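Local coordinates for molybdenum cofactor biosynthesis protein (Pyrococcus furiosus, PDB 1XI8), which probably acts as a molybdopterin molybdotransferase of the MoeA family, working in the biosynthesis of the molybdenum cofactor, at residues A[30-35]-A[185-190]; A[343-348]-A[383-388]. All blocks are in the same frame, centred on the assembly; numbering follows the deposited sequence.

Followed from the N terminus, the chain leaves helix 17-26 and enters interaction 1, where residues 30-35 meet 185-190. The loop of 149 residues closed there returns on strand 183-187, the antiparallel partner of strand 34-38, just before strand 191-196. Interaction 2 opens later in the chain, after helix 307-326 and strand 334-339: within the C-terminal region, 343-348 meets 383-388 and closes a much shorter loop of 34 residues. The two contacts therefore follow in series, neither nested nor crossed. Their centres lie about 37 Å apart on opposite sides of the chain's centre, the first bringing the strand pair 34-38/183-187 up to helix 307-326, the second joining β-strands of the C-terminal region.

Interaction 1: A[30-35]-A[185-190]; sequences EIEEVE and PVKVKP
K187 drives its ammonium group among three oxygens offered by the turn before strand 34-38. Although its CB points away from that turn, the chain bends through the CB-CG bond (chi2 -91°) and then runs extended until NZ reaches E30, I31 and E32. The side chain of E30 crosses that of K187 at about a right angle, and its OE2 offers the anti lone pair to NZ at 2.5 Å. E32 comes differently: NZ sits above its carboxylate plane, 2.8 Å from OE1. The third grip is I31 O, met by NZ in the carbonyl plane. Further along the chain the strands pair antiparallel, E35 and V186 exchanging two backbone bonds, E35 N to V186 O and V186 N to E35 O, both 2.8 Å. A third, V188 N to E33 O (3.1 Å), is nearly straight at 176° and carries the pairing past the strand end. V188 turns both methyls to the E35 side chain, CG1 lying 3.5 Å from OE2, while I31 CD1 rests on P190 CB at 3.9 Å. P190 also packs on helix 307-326, so the contact ties the strand pair to that helix. Were K187 an alanine, the E30 and E32 carboxylates would probably lie near each other with one positive charge fewer, and I31 O would lose this donor. K164 forms a second salt bridge to E30 OE2, and this shared oxygen links two lysines in a charge network that probably favours the ionised form of E30 and E32.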
ATOM      1  N   GLU A  30       9.531   9.611  19.714  1.00 55.00           N
ATOM      2  CA  GLU A  30       8.763  10.129  18.608  1.00 55.00           C
ATOM      3  C   GLU A  30       9.161  11.562  18.277  1.00 55.00           C
ATOM      4  O   GLU A  30       9.263  12.400  19.167  1.00 55.00           O
ATOM      5  CB  GLU A  30       7.285  10.078  18.959  1.00 55.00           C
ATOM      6  CG  GLU A  30       6.383  10.734  17.940  1.00 55.00           C
ATOM      7  CD  GLU A  30       4.928  10.337  18.116  1.00 55.00           C
ATOM      8  OE1 GLU A  30       4.657   9.336  18.828  1.00 55.00           O
ATOM      9  OE2 GLU A  30       4.057  11.023  17.539  1.00 55.00           O
ATOM     10  N   ILE A  31       9.396  11.833  16.998  1.00 55.00           N
ATOM     11  CA  ILE A  31       9.630  13.186  16.517  1.00 55.00           C
ATOM     12  C   ILE A  31       8.353  14.017  16.670  1.00 55.00           C
ATOM     13  O   ILE A  31       7.279  13.593  16.270  1.00 55.00           O
ATOM     14  CB  ILE A  31      10.013  13.173  15.033  1.00 55.00           C
ATOM     15  CG1 ILE A  31      11.461  12.722  14.838  1.00 55.00           C
ATOM     16  CG2 ILE A  31       9.795  14.543  14.418  1.00 55.00           C
ATOM     17  CD1 ILE A  31      11.770  12.309  13.394  1.00 55.00           C
ATOM     18  N   GLU A  32       8.457  15.200  17.259  1.00 55.00           N
ATOM     19  CA  GLU A  32       7.264  16.043  17.407  1.00 55.00           C
ATOM     20  C   GLU A  32       7.355  17.307  16.547  1.00 55.00           C
ATOM     21  O   GLU A  32       6.659  18.286  16.796  1.00 55.00           O
ATOM     22  CB  GLU A  32       6.982  16.381  18.877  1.00 55.00           C
ATOM     23  CG  GLU A  32       6.670  15.164  19.785  1.00 55.00           C
ATOM     24  CD  GLU A  32       5.394  14.380  19.401  1.00 55.00           C
ATOM     25  OE1 GLU A  32       4.622  14.829  18.520  1.00 55.00           O
ATOM     26  OE2 GLU A  32       5.163  13.295  19.990  1.00 55.00           O
ATOM     27  N   GLU A  33       8.212  17.264  15.533  1.00 55.00           N
ATOM     28  CA  GLU A  33       8.310  18.339  14.583  1.00 55.00           C
ATOM     29  C   GLU A  33       7.237  18.195  13.519  1.00 55.00           C
ATOM     30  O   GLU A  33       7.105  17.128  12.901  1.00 55.00           O
ATOM     31  CB  GLU A  33       9.676  18.324  13.919  1.00 55.00           C
ATOM     32  CG  GLU A  33      10.840  18.398  14.900  1.00 55.00           C
ATOM     33  CD  GLU A  33      11.822  19.491  14.516  1.00 55.00           C
ATOM     34  OE1 GLU A  33      11.411  20.441  13.784  1.00 55.00           O
ATOM     35  OE2 GLU A  33      13.001  19.405  14.946  1.00 55.00           O
ATOM     36  N   VAL A  34       6.481  19.269  13.288  1.00 55.00           N
ATOM     37  CA  VAL A  34       5.385  19.213  12.331  1.00 55.00           C
ATOM     38  C   VAL A  34       5.602  20.153  11.141  1.00 55.00           C
ATOM     39  O   VAL A  34       6.294  21.163  11.261  1.00 55.00           O
ATOM     40  CB  VAL A  34       4.023  19.529  13.024  1.00 55.00           C
ATOM     41  CG1 VAL A  34       3.930  18.818  14.378  1.00 55.00           C
ATOM     42  CG2 VAL A  34       3.862  21.024  13.237  1.00 55.00           C
ATOM     43  N   GLU A  35       5.024  19.808   9.990  1.00 55.00           N
ATOM     44  CA  GLU A  35       4.925  20.730   8.844  1.00 55.00           C
ATOM     45  C   GLU A  35       3.494  20.742   8.289  1.00 55.00           C
ATOM     46  O   GLU A  35       2.782  19.734   8.343  1.00 55.00           O
ATOM     47  CB  GLU A  35       5.938  20.406   7.733  1.00 55.00           C
ATOM     48  CG  GLU A  35       6.096  18.917   7.397  1.00 55.00           C
ATOM     49  CD  GLU A  35       7.075  18.663   6.234  1.00 55.00           C
ATOM     50  OE1 GLU A  35       6.631  18.647   5.061  1.00 55.00           O
ATOM     51  OE2 GLU A  35       8.290  18.464   6.497  1.00 55.00           O
ATOM     52  N   PRO A 185      -1.559  19.414   9.346  1.00 55.00           N
ATOM     53  CA  PRO A 185      -0.355  19.221  10.147  1.00 55.00           C
ATOM     54  C   PRO A 185       0.136  17.772  10.049  1.00 55.00           C
ATOM     55  O   PRO A 185      -0.487  16.856  10.594  1.00 55.00           O
ATOM     56  CB  PRO A 185      -0.811  19.554  11.571  1.00 55.00           C
ATOM     57  CG  PRO A 185      -2.286  19.312  11.566  1.00 55.00           C
ATOM     58  CD  PRO A 185      -2.765  19.595  10.173  1.00 55.00           C
ATOM     59  N   VAL A 186       1.240  17.569   9.344  1.00 55.00           N
ATOM     60  CA  VAL A 186       1.830  16.234   9.208  1.00 55.00           C
ATOM     61  C   VAL A 186       3.212  16.187   9.865  1.00 55.00           C
ATOM     62  O   VAL A 186       3.840  17.223  10.087  1.00 55.00           O
ATOM     63  CB  VAL A 186       1.904  15.776   7.717  1.00 55.00           C
ATOM     64  CG1 VAL A 186       0.511  15.631   7.146  1.00 55.00           C
ATOM     65  CG2 VAL A 186       2.721  16.746   6.875  1.00 55.00           C
ATOM     66  N   LYS A 187       3.674  14.986  10.186  1.00 55.00           N
ATOM     67  CA  LYS A 187       5.004  14.819  10.770  1.00 55.00           C
ATOM     68  C   LYS A 187       6.066  15.033   9.723  1.00 55.00           C
ATOM     69  O   LYS A 187       5.914  14.587   8.589  1.00 55.00           O
ATOM     70  CB  LYS A 187       5.151  13.430  11.353  1.00 55.00           C
ATOM     71  CG  LYS A 187       4.297  13.200  12.561  1.00 55.00           C
ATOM     72  CD  LYS A 187       5.034  13.547  13.845  1.00 55.00           C
ATOM     73  CE  LYS A 187       4.104  13.426  15.044  1.00 55.00           C
ATOM     74  NZ  LYS A 187       4.799  13.133  16.315  1.00 55.00           N
ATOM     75  N   VAL A 188       7.135  15.727  10.098  1.00 55.00           N
ATOM     76  CA  VAL A 188       8.272  15.892   9.208  1.00 55.00           C
ATOM     77  C   VAL A 188       8.915  14.523   9.088  1.00 55.00           C
ATOM     78  O   VAL A 188       9.226  13.894  10.106  1.00 55.00           O
ATOM     79  CB  VAL A 188       9.308  16.895   9.765  1.00 55.00           C
ATOM     80  CG1 VAL A 188      10.457  17.061   8.787  1.00 55.00           C
ATOM     81  CG2 VAL A 188       8.645  18.259  10.113  1.00 55.00           C
ATOM     82  N   LYS A 189       9.086  14.048   7.858  1.00 55.00           N
ATOM     83  CA  LYS A 189       9.634  12.718   7.634  1.00 55.00           C
ATOM     84  C   LYS A 189      10.984  12.563   8.344  1.00 55.00           C
ATOM     85  O   LYS A 189      11.847  13.428   8.213  1.00 55.00           O
ATOM     86  CB  LYS A 189       9.779  12.436   6.129  1.00 55.00           C
ATOM     87  CG  LYS A 189       8.451  12.261   5.365  1.00 55.00           C
ATOM     88  CD  LYS A 189       8.667  11.886   3.872  1.00 55.00           C
ATOM     89  CE  LYS A 189       7.412  11.273   3.269  1.00 55.00           C
ATOM     90  NZ  LYS A 189       7.441  11.097   1.789  1.00 55.00           N
ATOM     91  N   PRO A 190      11.160  11.478   9.133  1.00 55.00           N
ATOM     92  CA  PRO A 190      12.515  11.215   9.613  1.00 55.00           C
ATOM     93  C   PRO A 190      13.456  11.032   8.424  1.00 55.00           C
ATOM     94  O   PRO A 190      13.085  10.396   7.440  1.00 55.00           O
ATOM     95  CB  PRO A 190      12.384   9.910  10.415  1.00 55.00           C
ATOM     96  CG  PRO A 190      11.036   9.402  10.173  1.00 55.00           C
ATOM     97  CD  PRO A 190      10.185  10.494   9.635  1.00 55.00           C
TER

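Interaction 2: A[343-348]-A[383-388]; sequences VPSQLG and LVVPED
V343 and L383 meet tip to tip, CG2 of the valine 3.7 Å from CD2 of the leucine, at the tightly packed end of this contact. With CG1 anti to its backbone N (chi1 176°), V343 can use both methyls: CG2 takes L383, and CG1 lies 3.8 Å from CG2 of V385 as those two side chains slide past each other. S345 extends the apolar patch through its CB, 3.8 Å from V385 CG1, while its hydroxyl OG is hydrogen-bonded to E351. V353 and Y392 also pack on V343, and V343, V385 and L383 are buried.

Toward solvent the contact passes from methyl packing to backbone. G348 N gives one hydrogen bond to E387 O, 3.0 Å long, in the carbonyl plane and on a lone pair. Beside it, L347 CD2 lies 3.7 Å from the backbone C of D388. L347, G348 and D388 are exposed, and E387 OE1 is hydrogen-bonded to T287 OG1.

Strand 381-386 pairs with strand 350-358, whereas strand 343-344 pairs antiparallel with 391-392. The contact thus packs a two-stranded antiparallel ribbon against the mixed sheet within the C-terminal region (domain IV) of the MoeA family.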
ATOM      1  N   VAL A 343       6.852 -25.649   6.708  1.00 55.00           N
ATOM      2  CA  VAL A 343       7.793 -24.577   7.030  1.00 55.00           C
ATOM      3  C   VAL A 343       8.799 -25.108   8.017  1.00 55.00           C
ATOM      4  O   VAL A 343       8.537 -25.140   9.220  1.00 55.00           O
ATOM      5  CB  VAL A 343       7.113 -23.323   7.613  1.00 55.00           C
ATOM      6  CG1 VAL A 343       8.161 -22.288   8.016  1.00 55.00           C
ATOM      7  CG2 VAL A 343       6.150 -22.744   6.601  1.00 55.00           C
ATOM      8  N   PRO A 344       9.956 -25.537   7.500  1.00 55.00           N
ATOM      9  CA  PRO A 344      10.997 -26.107   8.327  1.00 55.00           C
ATOM     10  C   PRO A 344      11.724 -24.983   9.018  1.00 55.00           C
ATOM     11  O   PRO A 344      11.993 -23.945   8.409  1.00 55.00           O
ATOM     12  CB  PRO A 344      11.934 -26.748   7.306  1.00 55.00           C
ATOM     13  CG  PRO A 344      11.808 -25.849   6.096  1.00 55.00           C
ATOM     14  CD  PRO A 344      10.339 -25.477   6.075  1.00 55.00           C
ATOM     15  N   SER A 345      12.039 -25.177  10.285  1.00 55.00           N
ATOM     16  CA  SER A 345      12.824 -24.204  10.982  1.00 55.00           C
ATOM     17  C   SER A 345      13.640 -24.957  12.006  1.00 55.00           C
ATOM     18  O   SER A 345      14.067 -26.088  11.752  1.00 55.00           O
ATOM     19  CB  SER A 345      11.932 -23.149  11.636  1.00 55.00           C
ATOM     20  OG  SER A 345      12.661 -21.946  11.821  1.00 55.00           O
ATOM     21  N   GLN A 346      13.852 -24.328  13.154  1.00 55.00           N
ATOM     22  CA  GLN A 346      14.648 -24.900  14.217  1.00 55.00           C
ATOM     23  C   GLN A 346      14.369 -24.095  15.466  1.00 55.00           C
ATOM     24  O   GLN A 346      14.091 -22.903  15.383  1.00 55.00           O
ATOM     25  CB  GLN A 346      16.144 -24.826  13.880  1.00 55.00           C
ATOM     26  N   LEU A 347      14.429 -24.734  16.625  1.00 55.00           N
ATOM     27  CA  LEU A 347      14.340 -23.982  17.864  1.00 55.00           C
ATOM     28  C   LEU A 347      15.597 -23.134  17.944  1.00 55.00           C
ATOM     29  O   LEU A 347      16.632 -23.481  17.352  1.00 55.00           O
ATOM     30  CB  LEU A 347      14.241 -24.914  19.072  1.00 55.00           C
ATOM     31  CG  LEU A 347      13.062 -25.883  18.991  1.00 55.00           C
ATOM     32  CD1 LEU A 347      13.349 -27.112  19.819  1.00 55.00           C
ATOM     33  CD2 LEU A 347      11.760 -25.196  19.404  1.00 55.00           C
ATOM     34  N   GLY A 348      15.492 -22.017  18.658  1.00 55.00           N
ATOM     35  CA  GLY A 348      16.615 -21.109  18.846  1.00 55.00           C
ATOM     36  C   GLY A 348      16.693 -19.998  17.815  1.00 55.00           C
ATOM     37  O   GLY A 348      17.477 -19.059  17.968  1.00 55.00           O
ATOM     38  N   LEU A 383       5.990 -14.765   7.054  1.00 55.00           N
ATOM     39  CA  LEU A 383       5.573 -15.526   8.200  1.00 55.00           C
ATOM     40  C   LEU A 383       6.732 -15.536   9.187  1.00 55.00           C
ATOM     41  O   LEU A 383       7.881 -15.691   8.786  1.00 55.00           O
ATOM     42  CB  LEU A 383       5.251 -16.942   7.746  1.00 55.00           C
ATOM     43  CG  LEU A 383       5.296 -18.111   8.719  1.00 55.00           C
ATOM     44  CD1 LEU A 383       4.196 -17.981   9.751  1.00 55.00           C
ATOM     45  CD2 LEU A 383       5.149 -19.396   7.919  1.00 55.00           C
ATOM     46  N   VAL A 384       6.444 -15.354  10.467  1.00 55.00           N
ATOM     47  CA  VAL A 384       7.486 -15.495  11.469  1.00 55.00           C
ATOM     48  C   VAL A 384       7.381 -16.859  12.172  1.00 55.00           C
ATOM     49  O   VAL A 384       6.290 -17.297  12.534  1.00 55.00           O
ATOM     50  CB  VAL A 384       7.507 -14.307  12.503  1.00 55.00           C
ATOM     51  CG1 VAL A 384       8.009 -13.037  11.847  1.00 55.00           C
ATOM     52  CG2 VAL A 384       6.143 -14.084  13.160  1.00 55.00           C
ATOM     53  N   VAL A 385       8.515 -17.533  12.338  1.00 55.00           N
ATOM     54  CA  VAL A 385       8.592 -18.768  13.131  1.00 55.00           C
ATOM     55  C   VAL A 385       9.446 -18.472  14.364  1.00 55.00           C
ATOM     56  O   VAL A 385      10.669 -18.494  14.301  1.00 55.00           O
ATOM     57  CB  VAL A 385       9.175 -19.921  12.325  1.00 55.00           C
ATOM     58  CG1 VAL A 385       8.969 -21.232  13.070  1.00 55.00           C
ATOM     59  CG2 VAL A 385       8.501 -19.987  10.977  1.00 55.00           C
ATOM     60  N   PRO A 386       8.775 -18.181  15.487  1.00 55.00           N
ATOM     61  CA  PRO A 386       9.265 -17.508  16.707  1.00 55.00           C
ATOM     62  C   PRO A 386      10.216 -18.227  17.669  1.00 55.00           C
ATOM     63  O   PRO A 386      10.235 -17.877  18.849  1.00 55.00           O
ATOM     64  CB  PRO A 386       7.971 -17.132  17.463  1.00 55.00           C
ATOM     65  CG  PRO A 386       6.833 -17.471  16.526  1.00 55.00           C
ATOM     66  CD  PRO A 386       7.348 -18.523  15.593  1.00 55.00           C
ATOM     67  N   GLU A 387      10.996 -19.193  17.204  1.00 55.00           N
ATOM     68  CA  GLU A 387      12.111 -19.736  18.011  1.00 55.00           C
ATOM     69  C   GLU A 387      11.775 -20.700  19.158  1.00 55.00           C
ATOM     70  O   GLU A 387      12.606 -21.538  19.500  1.00 55.00           O
ATOM     71  CB  GLU A 387      13.076 -18.633  18.483  1.00 55.00           C
ATOM     72  CG  GLU A 387      12.688 -17.891  19.746  1.00 55.00           C
ATOM     73  CD  GLU A 387      13.095 -16.426  19.672  1.00 55.00           C
ATOM     74  OE1 GLU A 387      14.297 -16.155  19.491  1.00 55.00           O
ATOM     75  OE2 GLU A 387      12.213 -15.551  19.782  1.00 55.00           O
ATOM     76  N   ASP A 388      10.587 -20.596  19.745  1.00 55.00           N
ATOM     77  CA  ASP A 388      10.092 -21.691  20.581  1.00 55.00           C
ATOM     78  C   ASP A 388       9.144 -22.565  19.759  1.00 55.00           C
ATOM     79  O   ASP A 388       8.303 -23.276  20.318  1.00 55.00           O
ATOM     80  CB  ASP A 388       9.406 -21.190  21.858  1.00 55.00           C
ATOM     81  CG  ASP A 388       8.291 -20.196  21.579  1.00 55.00           C
ATOM     82  OD1 ASP A 388       7.647 -19.737  22.560  1.00 55.00           O
ATOM     83  OD2 ASP A 388       8.067 -19.868  20.386  1.00 55.00           O
TER